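Local coordinates for DNA endonuclease I-CeuI (Chlamydomonas eugametos, PDB 2EX5), which makes a staggered cut 5 bp downstream of its own intron's insertion site during intron homing, as a magnesium-dependent homodimeric endonuclease that recognises a degenerate 17 to 19 base-pair sequence, at residues S68-A73 with V80-F85; F104-I109 with L121-R126; K157-L162 with N176-I181. The protein carries 1 engineered substitution. All blocks are in the same frame, centred on the assembly; numbering follows the deposited sequence.

Contact 1. Residues S68-A73 with V80-F85; sequences STKKLA and VVDPEF. With CA (calcium ion), chain F; nucleotides of chain B.
Lys70 and Val80 lie side by side across a pair of antiparallel strands, and the lysine chain runs on from there to the DNA. Its CG is wedged between the backbone N and the carbonyl carbon (chi1 52°), which presses Lys70 CG tightly against Val80 CG1 at 3.3 Å. A bend at chi3 then swings the ammonium group to DG20 of chain B, where Lys70 NZ donates to N7 at 2.6 Å and, weakly, to O6. The same Lys70 NZ donates at 2.8 Å to water 1, which in turn donates to Asp82 OD2. A methionine in place of Lys70 would probably leave N7 of DG20 without its donor and water 1 with no ammonium to link to Asp82.

Both carboxylate oxygens of Asp82 hold the calcium ion, with OD1 at 2.6 Å from the metal, and five waters complete its shell. Glu84 reaches the bases with its chain extended, and Glu84 OE1 takes a nearly straight bond from N4 of DC18 of chain B at 2.9 Å. Ser68 OG and Thr69 N together grip a single phosphate oxygen of DC19 of chain B, the Ser68 OG to OP2 bond being 2.8 Å.

Behind this shell, Ser68 pairs with Asp82 and Lys70 with Val80 through two backbone hydrogen bonds each. On the opposite face Thr69 OG1 lies 3.7 Å from Val81 CG1, and both residues pack against helix 171-185. Reading bases through N7 of guanine and N4 of cytosine from a beta hairpin is the major-groove recognition of LAGLIDADG homing endonucleases, and Asp82 belongs to the second magnesium site.

Contact 2. Residues F104-I109 with L121-R126; sequences FKTGRI and LTIDNR. With nucleotides of chain A.
Ile123 reaches back across the hairpin to Gly107 and the residues before it. From its CB, CG1 leaves on the side of the backbone N (chi1 -65°), and Ile123 CG1 comes to 3.6 Å from Gly107 CA. Beyond it, Ile123 CD1 slants across the Phe104 side chain, 3.8 Å from Phe104 CD1, with Thr106 O and the Thr106 methyl close by as well. Gly107 has to be small here: a CB on it would run into Leu121 CD1, and its backbone angles would jam that CB against the carbonyl of Thr106.

After the glycine the strands pair. Thr122 N bonds to Arg108 O at 3.0 Å, while the return bond from Arg108 N is long and weak. Ile109 CG1 crosses over Leu121 CB at 3.9 Å on the apolar face. On the other face Arg108 folds back, its NH2 donating at 2.9 Å to Gly107 O from above the carbonyl plane. Water 7 lies 2.6 Å from Thr122 OG1.

Past the strand the chain turns to the DNA. Asn125 takes the N-cap position of helix 126-141, and Arg126 N gives a hydrogen bond of 3.2 Å to OP2 of DA5 of chain A, so the start of the helix probably helps draw in the phosphate. The Arg126 guanidinium turns its edge to a phosphate oxygen of DT4 of chain A without a bond.

In the fold, Ile123 is roofed by Ser128, Leu129 and Val133 of helix 126-141, whereas Ile109 and Leu121 face helix 94-104. Arg108 lies against helix 10-26 and makes a cation-pi contact with Tyr32 of helix 29-40, and strand 118-123 is joined along its other edge to strand 79-90.

Contact 3. Residues K157-L162 with N176-I181; sequences KALLEL and NKILPI
Leu159 and Ile178 mark the closest backbone approach, their CA atoms 6.6 Å apart, where segments 157-162 and 176-181 run roughly antiparallel at 148° with their axes 10.3 Å apart. The two helices, 147-164 and 171-185, form an alpha-alpha hairpin joined by a short loop, and all the contacts between these segments are apolar.

Ile178 sits across from two leucines and offers each a different branch. Its CG2, anti to the backbone N, lies obliquely against Leu159, with Ile178 CG2 3.9 Å from Leu159 CD1. The longer branch goes the other way and slides past Leu162 in the opposite direction, putting Ile178 CG1 4.0 Å from Leu162 CG. One turn on, Ile181 meets Leu159 and Leu162 tip to tip. The modelled approach of its CG2 to Leu159 CD2 is impossibly short, so the placing of one or both of these methyls is doubtful; Leu162 CD2 crowds its own helix backbone in the same way.

Helix 171-185 is not regular within segment 176-181. A wider, pi-type turn spans residues 176-178, and the helix kinks at Pro180, whose N has no bond to the preceding turn.

Below the pair, Leu159 touches Ile67 and Ile178 touches Val81, so the hairpin covers the sheet face turned away from the DNA. Ile178 also lies close to His168, a DNA-interacting residue in the connecting loop, while Lys157 forms a salt bridge with Glu138 of helix 126-141. At the edge of the interface, the Ala158 methyl CB stops 4.3 Å from Ile181 CD1.

Read from the N terminus, the three contacts follow in series; none nests in another and none crosses. After helix 49-62, which carries the LAGLIDADG motif, contact 1 closes the first hairpin over residues 74-79. Contact 2 closes the second over residues 110-120, and contact 3 brings two helices together around the loop that holds His168. The hairpins share one sheet: Phe85 N probably bonds to Ile123 O at 2.9 Å, joining the inner strands 79-90 and 118-123, and the Phe85 and Phe104 rings meet behind them. Contact 3 backs the first hairpin, Leu179 on Val81 and Thr69 and Leu160 on Pro83, and barely reaches contact 2, at Arg126.

Contact 1. Residues S68-A73 with V80-F85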
# COMPACT_ATOMS: atom_id res chain seq x y z
N SER C 68 -5.77 -17.90 -9.57
CA SER C 68 -7.04 -18.46 -9.22
C SER C 68 -7.31 -19.84 -9.85
O SER C 68 -6.86 -20.12 -10.97
CB SER C 68 -8.07 -17.40 -9.55
OG SER C 68 -9.31 -18.05 -9.52
N THR C 69 -8.01 -20.74 -9.12
CA THR C 69 -8.29 -22.05 -9.64
C THR C 69 -9.75 -22.30 -9.52
O THR C 69 -10.28 -22.32 -8.42
CB THR C 69 -7.46 -23.17 -8.97
OG1 THR C 69 -6.11 -23.00 -9.33
CG2 THR C 69 -7.88 -24.59 -9.49
N LYS C 70 -10.40 -22.53 -10.67
CA LYS C 70 -11.86 -22.42 -10.74
C LYS C 70 -12.45 -23.39 -11.72
O LYS C 70 -11.82 -23.81 -12.68
CB LYS C 70 -12.25 -20.99 -11.11
CG LYS C 70 -11.48 -20.61 -12.37
CD LYS C 70 -11.93 -19.31 -13.02
CE LYS C 70 -11.48 -18.08 -12.31
NZ LYS C 70 -11.73 -17.07 -13.38
N LYS C 71 -13.69 -23.79 -11.47
CA LYS C 71 -14.32 -24.77 -12.34
C LYS C 71 -14.63 -24.08 -13.68
O LYS C 71 -15.17 -22.95 -13.69
CB LYS C 71 -15.62 -25.31 -11.72
CG LYS C 71 -15.42 -26.50 -10.82
CD LYS C 71 -16.70 -26.77 -10.08
CE LYS C 71 -16.62 -26.15 -8.67
NZ LYS C 71 -15.19 -26.17 -8.10
N LEU C 72 -14.30 -24.79 -14.76
CA LEU C 72 -14.76 -24.44 -16.06
C LEU C 72 -15.17 -25.74 -16.76
O LEU C 72 -14.29 -26.47 -17.21
CB LEU C 72 -13.63 -23.79 -16.81
CG LEU C 72 -14.03 -22.75 -17.83
CD1 LEU C 72 -12.80 -22.13 -18.52
CD2 LEU C 72 -14.96 -23.40 -18.82
N ALA C 73 -16.48 -25.98 -16.89
CA ALA C 73 -17.08 -27.22 -17.46
C ALA C 73 -16.53 -27.70 -18.81
O ALA C 73 -16.33 -28.92 -19.02
CB ALA C 73 -18.59 -27.10 -17.54
N VAL C 80 -9.72 -24.43 -14.41
CA VAL C 80 -8.65 -23.62 -15.09
C VAL C 80 -7.86 -22.94 -13.97
O VAL C 80 -8.44 -22.59 -12.96
CB VAL C 80 -9.22 -22.53 -16.04
CG1 VAL C 80 -10.31 -21.70 -15.29
CG2 VAL C 80 -8.06 -21.56 -16.55
N VAL C 81 -6.56 -22.83 -14.16
CA VAL C 81 -5.67 -22.13 -13.26
C VAL C 81 -5.31 -20.77 -13.91
O VAL C 81 -4.83 -20.68 -15.03
CB VAL C 81 -4.41 -22.99 -12.99
CG1 VAL C 81 -3.54 -22.43 -11.89
CG2 VAL C 81 -4.82 -24.47 -12.68
N ASP C 82 -5.54 -19.69 -13.20
CA ASP C 82 -5.54 -18.45 -13.92
C ASP C 82 -4.78 -17.37 -13.22
O ASP C 82 -5.29 -16.90 -12.24
CB ASP C 82 -6.97 -17.99 -14.17
CG ASP C 82 -7.09 -17.17 -15.50
OD1 ASP C 82 -6.24 -17.36 -16.44
OD2 ASP C 82 -8.02 -16.38 -15.63
N PRO C 83 -3.64 -16.90 -13.82
CA PRO C 83 -2.81 -15.80 -13.31
C PRO C 83 -3.40 -14.40 -13.64
O PRO C 83 -3.97 -14.16 -14.75
CB PRO C 83 -1.47 -16.00 -14.05
CG PRO C 83 -1.79 -16.63 -15.31
CD PRO C 83 -3.13 -17.36 -15.13
N GLU C 84 -3.23 -13.49 -12.72
CA GLU C 84 -3.70 -12.12 -12.90
C GLU C 84 -2.72 -11.24 -12.13
O GLU C 84 -2.31 -11.59 -11.06
CB GLU C 84 -5.10 -11.96 -12.35
CG GLU C 84 -5.64 -10.45 -12.42
CD GLU C 84 -7.09 -10.37 -12.14
OE1 GLU C 84 -7.45 -9.73 -11.15
OE2 GLU C 84 -7.94 -11.01 -12.87
N PHE C 85 -2.35 -10.08 -12.69
CA PHE C 85 -1.76 -8.97 -11.93
C PHE C 85 -2.78 -7.86 -11.71
O PHE C 85 -3.44 -7.52 -12.65
CB PHE C 85 -0.63 -8.46 -12.78
CG PHE C 85 -0.07 -7.12 -12.34
CD1 PHE C 85 -0.43 -5.93 -13.00
CD2 PHE C 85 0.81 -7.05 -11.31
CE1 PHE C 85 0.09 -4.68 -12.57
CE2 PHE C 85 1.31 -5.82 -10.86
CZ PHE C 85 0.96 -4.64 -11.54
CA CA F . -7.02 -15.37 -17.92
P DC B 19 -10.52 -18.69 -5.98
OP1 DC B 19 -10.79 -19.72 -4.93
OP2 DC B 19 -9.54 -19.19 -7.02
O5' DC B 19 -11.85 -18.19 -6.62
C5' DC B 19 -12.83 -17.58 -5.81
C4' DC B 19 -14.10 -17.48 -6.66
O4' DC B 19 -14.01 -16.25 -7.43
C3' DC B 19 -14.26 -18.57 -7.70
O3' DC B 19 -15.63 -18.98 -7.53
C2' DC B 19 -13.95 -17.88 -9.07
C1' DC B 19 -14.25 -16.39 -8.79
N1 DC B 19 -13.29 -15.35 -9.46
C2 DC B 19 -13.85 -14.36 -10.22
O2 DC B 19 -15.09 -14.37 -10.40
N3 DC B 19 -13.01 -13.46 -10.84
C4 DC B 19 -11.70 -13.50 -10.74
N4 DC B 19 -11.01 -12.53 -11.38
C5 DC B 19 -11.10 -14.50 -9.94
C6 DC B 19 -11.93 -15.39 -9.35
P DG B 20 -16.50 -19.76 -8.64
OP1 DG B 20 -17.70 -20.16 -7.86
OP2 DG B 20 -15.79 -20.78 -9.43
O5' DG B 20 -17.13 -18.62 -9.60
C5' DG B 20 -18.04 -17.53 -9.22
C4' DG B 20 -18.69 -17.18 -10.55
O4' DG B 20 -17.93 -16.16 -11.30
C3' DG B 20 -18.88 -18.42 -11.47
O3' DG B 20 -20.29 -18.54 -11.70
C2' DG B 20 -18.14 -18.14 -12.75
C1' DG B 20 -17.73 -16.67 -12.65
N9 DG B 20 -16.33 -16.33 -12.93
C8 DG B 20 -15.23 -16.99 -12.50
N7 DG B 20 -14.14 -16.37 -12.89
C5 DG B 20 -14.57 -15.28 -13.63
C6 DG B 20 -13.81 -14.31 -14.31
O6 DG B 20 -12.59 -14.21 -14.34
N1 DG B 20 -14.59 -13.39 -14.95
C2 DG B 20 -15.93 -13.43 -14.92
N2 DG B 20 -16.52 -12.41 -15.60
N3 DG B 20 -16.66 -14.38 -14.30
C4 DG B 20 -15.90 -15.24 -13.65
P DC B 18 -5.17 -15.41 -3.60
OP1 DC B 18 -5.60 -16.55 -2.78
OP2 DC B 18 -3.74 -15.22 -3.84
O5' DC B 18 -5.73 -15.48 -5.09
C5' DC B 18 -6.89 -16.16 -5.69
C4' DC B 18 -8.23 -15.73 -5.10
O4' DC B 18 -8.40 -14.31 -5.25
C3' DC B 18 -9.46 -16.29 -5.80
O3' DC B 18 -9.79 -17.53 -5.17
C2' DC B 18 -10.59 -15.24 -5.65
C1' DC B 18 -9.73 -13.98 -5.61
N1 DC B 18 -9.66 -12.98 -6.81
C2 DC B 18 -10.84 -12.32 -7.11
O2 DC B 18 -11.77 -12.73 -6.44
N3 DC B 18 -10.92 -11.34 -8.08
C4 DC B 18 -9.80 -11.01 -8.71
N4 DC B 18 -9.93 -10.07 -9.66
C5 DC B 18 -8.55 -11.67 -8.46
C6 DC B 18 -8.50 -12.67 -7.50
O HOH W 1 -9.36 -15.61 -13.27
O HOH W 2 -4.77 -14.68 -16.97
O HOH W 3 -6.76 -13.86 -19.99
O HOH W 4 -5.29 -16.95 -19.28
O HOH W 5 -8.49 -16.98 -18.95
O HOH W 6 -8.51 -13.91 -17.03

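Contact 2. Residues F104-I109 with L121-R126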
# COMPACT_ATOMS: atom_id res chain seq x y z
N PHE C 104 3.75 -0.05 -18.19
CA PHE C 104 3.61 -1.33 -18.85
C PHE C 104 3.21 -1.22 -20.31
O PHE C 104 3.30 -2.20 -20.99
CB PHE C 104 2.67 -2.33 -18.09
CG PHE C 104 3.02 -2.54 -16.64
CD1 PHE C 104 2.21 -2.02 -15.64
CD2 PHE C 104 4.17 -3.24 -16.26
CE1 PHE C 104 2.50 -2.22 -14.28
CE2 PHE C 104 4.47 -3.45 -14.85
CZ PHE C 104 3.58 -2.95 -13.89
N LYS C 105 2.69 -0.09 -20.77
CA LYS C 105 2.15 -0.02 -22.17
C LYS C 105 0.92 -0.88 -22.49
O LYS C 105 0.63 -1.13 -23.67
CB LYS C 105 3.26 -0.21 -23.23
CG LYS C 105 4.25 0.97 -23.36
CD LYS C 105 3.53 2.28 -23.05
CE LYS C 105 4.44 3.59 -23.26
NZ LYS C 105 3.68 4.89 -22.84
N THR C 106 0.18 -1.34 -21.45
CA THR C 106 -0.95 -2.26 -21.58
C THR C 106 -1.64 -2.24 -20.16
O THR C 106 -1.10 -1.63 -19.22
CB THR C 106 -0.55 -3.67 -22.07
OG1 THR C 106 -1.70 -4.36 -22.60
CG2 THR C 106 0.14 -4.52 -20.94
N GLY C 107 -2.82 -2.84 -20.04
CA GLY C 107 -3.62 -2.81 -18.85
C GLY C 107 -4.82 -2.02 -19.18
O GLY C 107 -4.93 -1.40 -20.25
N ARG C 108 -5.77 -2.10 -18.24
CA ARG C 108 -7.05 -1.48 -18.29
C ARG C 108 -7.32 -1.06 -16.89
O ARG C 108 -7.11 -1.85 -16.00
CB ARG C 108 -8.09 -2.47 -18.77
CG ARG C 108 -7.94 -2.94 -20.23
CD ARG C 108 -8.23 -1.75 -21.26
NE ARG C 108 -8.17 -2.25 -22.65
CZ ARG C 108 -7.07 -2.31 -23.40
NH1 ARG C 108 -7.17 -2.87 -24.62
NH2 ARG C 108 -5.88 -1.85 -22.96
N ILE C 109 -7.80 0.20 -16.73
CA ILE C 109 -8.36 0.76 -15.53
C ILE C 109 -9.89 0.73 -15.52
O ILE C 109 -10.59 1.22 -16.44
CB ILE C 109 -7.87 2.19 -15.30
CG1 ILE C 109 -6.33 2.16 -15.05
CG2 ILE C 109 -8.62 2.83 -14.17
CD1 ILE C 109 -5.69 3.48 -14.88
N LEU C 121 -6.44 -1.51 -11.76
CA LEU C 121 -5.80 -1.74 -13.01
C LEU C 121 -5.43 -3.22 -13.09
O LEU C 121 -4.84 -3.78 -12.16
CB LEU C 121 -4.57 -0.76 -13.10
CG LEU C 121 -3.35 -1.05 -14.00
CD1 LEU C 121 -3.62 -1.55 -15.30
CD2 LEU C 121 -2.63 0.22 -14.16
N THR C 122 -5.78 -3.86 -14.19
CA THR C 122 -5.58 -5.35 -14.42
C THR C 122 -4.79 -5.67 -15.65
O THR C 122 -5.02 -5.08 -16.72
CB THR C 122 -7.01 -6.08 -14.51
OG1 THR C 122 -7.81 -5.72 -13.34
CG2 THR C 122 -6.92 -7.59 -14.49
N ILE C 123 -3.86 -6.58 -15.52
CA ILE C 123 -3.28 -7.27 -16.65
C ILE C 123 -3.39 -8.76 -16.45
O ILE C 123 -2.78 -9.31 -15.49
CB ILE C 123 -1.77 -6.89 -16.78
CG1 ILE C 123 -1.64 -5.33 -17.11
CG2 ILE C 123 -1.10 -7.88 -17.80
CD1 ILE C 123 -0.31 -4.61 -16.83
N ASP C 124 -4.12 -9.42 -17.36
CA ASP C 124 -4.34 -10.89 -17.39
C ASP C 124 -3.80 -11.60 -18.64
O ASP C 124 -3.62 -12.82 -18.65
CB ASP C 124 -5.84 -11.20 -17.23
CG ASP C 124 -6.70 -10.62 -18.35
OD1 ASP C 124 -6.56 -10.97 -19.53
OD2 ASP C 124 -7.63 -9.86 -18.02
N ASN C 125 -3.49 -10.84 -19.70
CA ASN C 125 -2.95 -11.43 -20.90
C ASN C 125 -1.61 -12.02 -20.55
O ASN C 125 -0.76 -11.37 -19.98
CB ASN C 125 -2.80 -10.40 -22.02
CG ASN C 125 -2.09 -10.98 -23.24
OD1 ASN C 125 -2.71 -11.43 -24.15
ND2 ASN C 125 -0.78 -10.98 -23.24
N ARG C 126 -1.42 -13.29 -20.86
CA ARG C 126 -0.26 -14.00 -20.35
C ARG C 126 1.02 -13.52 -21.01
O ARG C 126 2.03 -13.56 -20.33
CB ARG C 126 -0.44 -15.51 -20.44
CG ARG C 126 -1.26 -16.05 -19.21
CD ARG C 126 -1.92 -17.35 -19.47
NE ARG C 126 -1.03 -18.16 -20.28
CZ ARG C 126 -1.38 -19.32 -20.81
NH1 ARG C 126 -0.56 -19.97 -21.63
NH2 ARG C 126 -2.57 -19.82 -20.52
P DA A 5 -4.43 -15.09 -22.74
OP1 DA A 5 -3.38 -15.55 -23.69
OP2 DA A 5 -4.11 -14.99 -21.30
O5' DA A 5 -5.15 -13.77 -23.31
C5' DA A 5 -5.81 -13.99 -24.52
C4' DA A 5 -6.91 -12.99 -24.73
O4' DA A 5 -8.11 -13.69 -24.32
C3' DA A 5 -6.93 -11.65 -23.98
O3' DA A 5 -7.48 -10.62 -24.80
C2' DA A 5 -7.91 -11.88 -22.80
C1' DA A 5 -8.88 -12.89 -23.40
N9 DA A 5 -9.47 -13.89 -22.51
C8 DA A 5 -8.81 -14.89 -21.81
N7 DA A 5 -9.66 -15.70 -21.21
C5 DA A 5 -10.93 -15.24 -21.52
C6 DA A 5 -12.23 -15.65 -21.09
N6 DA A 5 -12.47 -16.71 -20.26
N1 DA A 5 -13.24 -14.96 -21.62
C2 DA A 5 -12.99 -13.88 -22.40
N3 DA A 5 -11.84 -13.36 -22.84
C4 DA A 5 -10.82 -14.11 -22.35
P DT A 4 -4.60 -21.71 -23.25
OP1 DT A 4 -3.24 -21.75 -23.77
OP2 DT A 4 -4.99 -22.19 -21.91
O5' DT A 4 -5.04 -20.17 -23.22
C5' DT A 4 -4.95 -19.41 -24.41
C4' DT A 4 -5.77 -18.16 -24.20
O4' DT A 4 -7.18 -18.43 -24.45
C3' DT A 4 -5.64 -17.58 -22.79
O3' DT A 4 -5.66 -16.15 -22.76
C2' DT A 4 -7.00 -17.96 -22.23
C1' DT A 4 -7.84 -17.72 -23.46
N1 DT A 4 -9.19 -18.22 -23.25
C2 DT A 4 -10.27 -17.50 -23.78
O2 DT A 4 -10.24 -16.49 -24.43
N3 DT A 4 -11.51 -17.96 -23.51
C4 DT A 4 -11.77 -19.08 -22.78
O4 DT A 4 -12.96 -19.41 -22.67
C5 DT A 4 -10.63 -19.82 -22.23
C7 DT A 4 -10.90 -21.21 -21.62
C6 DT A 4 -9.38 -19.36 -22.48
P DA A 6 -7.87 -9.12 -24.33
OP1 DA A 6 -7.94 -8.37 -25.62
OP2 DA A 6 -6.86 -8.79 -23.28
O5' DA A 6 -9.31 -8.85 -23.76
C5' DA A 6 -10.48 -9.08 -24.47
C4' DA A 6 -11.45 -9.16 -23.32
O4' DA A 6 -11.16 -10.34 -22.49
C3' DA A 6 -11.39 -7.99 -22.32
O3' DA A 6 -12.61 -7.24 -22.41
C2' DA A 6 -11.23 -8.66 -20.94
C1' DA A 6 -11.87 -10.03 -21.23
N9 DA A 6 -11.61 -11.15 -20.26
C8 DA A 6 -10.29 -11.56 -19.91
N7 DA A 6 -10.20 -12.58 -19.06
C5 DA A 6 -11.60 -12.92 -18.93
C6 DA A 6 -12.19 -13.98 -18.19
N6 DA A 6 -11.47 -14.85 -17.49
N1 DA A 6 -13.53 -14.05 -18.22
C2 DA A 6 -14.25 -13.14 -18.95
N3 DA A 6 -13.81 -12.11 -19.70
C4 DA A 6 -12.46 -12.05 -19.63
O HOH W 7 -9.25 -3.72 -14.31

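Contact 3. Residues K157-L162 with N176-I181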
# COMPACT_ATOMS: atom_id res chain seq x y z
N LYS C 157 6.11 -16.55 -12.18
CA LYS C 157 6.93 -16.75 -13.40
C LYS C 157 7.04 -18.25 -13.75
O LYS C 157 7.05 -18.62 -14.96
CB LYS C 157 8.32 -16.12 -13.22
CG LYS C 157 9.26 -16.25 -14.46
CD LYS C 157 10.69 -15.75 -14.04
CE LYS C 157 11.62 -15.48 -15.26
NZ LYS C 157 12.98 -14.69 -14.86
N ALA C 158 7.13 -19.11 -12.72
CA ALA C 158 7.26 -20.60 -12.96
C ALA C 158 6.00 -21.11 -13.62
O ALA C 158 6.06 -21.89 -14.53
CB ALA C 158 7.49 -21.34 -11.60
N LEU C 159 4.86 -20.59 -13.22
CA LEU C 159 3.54 -20.96 -13.80
C LEU C 159 3.41 -20.54 -15.20
O LEU C 159 2.92 -21.28 -16.01
CB LEU C 159 2.36 -20.26 -13.13
CG LEU C 159 1.68 -20.98 -12.00
CD1 LEU C 159 1.37 -22.49 -12.34
CD2 LEU C 159 2.51 -20.75 -10.83
N LEU C 160 3.81 -19.30 -15.46
CA LEU C 160 3.71 -18.76 -16.81
C LEU C 160 4.52 -19.64 -17.78
O LEU C 160 4.09 -19.85 -18.93
CB LEU C 160 4.13 -17.27 -16.86
CG LEU C 160 3.22 -15.99 -16.75
CD1 LEU C 160 1.83 -16.12 -16.37
CD2 LEU C 160 3.85 -14.82 -16.00
N GLU C 161 5.66 -20.20 -17.32
CA GLU C 161 6.56 -21.00 -18.22
C GLU C 161 5.98 -22.35 -18.43
O GLU C 161 6.05 -22.85 -19.51
CB GLU C 161 8.01 -21.10 -17.70
CG GLU C 161 8.64 -19.72 -17.33
CD GLU C 161 10.17 -19.77 -16.86
OE1 GLU C 161 10.83 -20.85 -17.05
OE2 GLU C 161 10.70 -18.72 -16.34
N LEU C 162 5.43 -22.96 -17.38
CA LEU C 162 4.60 -24.17 -17.50
C LEU C 162 3.47 -24.03 -18.54
O LEU C 162 3.30 -24.90 -19.37
CB LEU C 162 3.96 -24.51 -16.12
CG LEU C 162 4.65 -25.39 -15.04
CD1 LEU C 162 5.36 -26.68 -15.58
CD2 LEU C 162 5.56 -24.64 -14.09
N ASN C 176 0.64 -32.41 -10.69
CA ASN C 176 1.88 -32.49 -9.89
C ASN C 176 2.80 -31.29 -9.80
O ASN C 176 3.42 -31.15 -8.78
CB ASN C 176 2.68 -33.70 -10.29
CG ASN C 176 1.98 -34.99 -9.96
OD1 ASN C 176 1.70 -35.28 -8.80
ND2 ASN C 176 1.71 -35.77 -10.97
N LYS C 177 2.95 -30.51 -10.87
CA LYS C 177 3.64 -29.22 -10.88
C LYS C 177 2.69 -27.95 -10.77
O LYS C 177 2.84 -27.18 -9.86
CB LYS C 177 4.64 -29.16 -12.04
CG LYS C 177 6.03 -29.91 -11.70
CD LYS C 177 6.94 -30.17 -12.97
CE LYS C 177 7.85 -31.47 -12.91
NZ LYS C 177 7.43 -32.56 -11.91
N ILE C 178 1.67 -27.80 -11.61
CA ILE C 178 0.82 -26.60 -11.58
C ILE C 178 0.02 -26.33 -10.30
O ILE C 178 0.18 -25.27 -9.65
CB ILE C 178 -0.06 -26.53 -12.84
CG1 ILE C 178 0.86 -26.41 -14.09
CG2 ILE C 178 -1.17 -25.44 -12.70
CD1 ILE C 178 0.05 -26.23 -15.44
N LEU C 179 -0.78 -27.31 -9.90
CA LEU C 179 -1.67 -27.14 -8.76
C LEU C 179 -0.92 -26.88 -7.45
O LEU C 179 -1.34 -26.01 -6.63
CB LEU C 179 -2.61 -28.36 -8.66
CG LEU C 179 -4.08 -28.30 -9.08
CD1 LEU C 179 -4.50 -26.96 -9.77
CD2 LEU C 179 -4.59 -29.54 -9.84
N PRO C 180 0.21 -27.59 -7.23
CA PRO C 180 1.00 -27.30 -6.02
C PRO C 180 1.55 -25.90 -5.96
O PRO C 180 1.66 -25.37 -4.90
CB PRO C 180 2.17 -28.32 -6.09
CG PRO C 180 1.66 -29.47 -6.88
CD PRO C 180 0.80 -28.74 -7.99
N ILE C 181 1.96 -25.30 -7.06
CA ILE C 181 2.34 -23.86 -6.98
C ILE C 181 1.13 -22.99 -6.65
O ILE C 181 1.23 -22.10 -5.79
CB ILE C 181 2.94 -23.34 -8.34
CG1 ILE C 181 4.28 -24.00 -8.64
CG2 ILE C 181 3.05 -21.87 -8.29
CD1 ILE C 181 4.53 -24.08 -10.18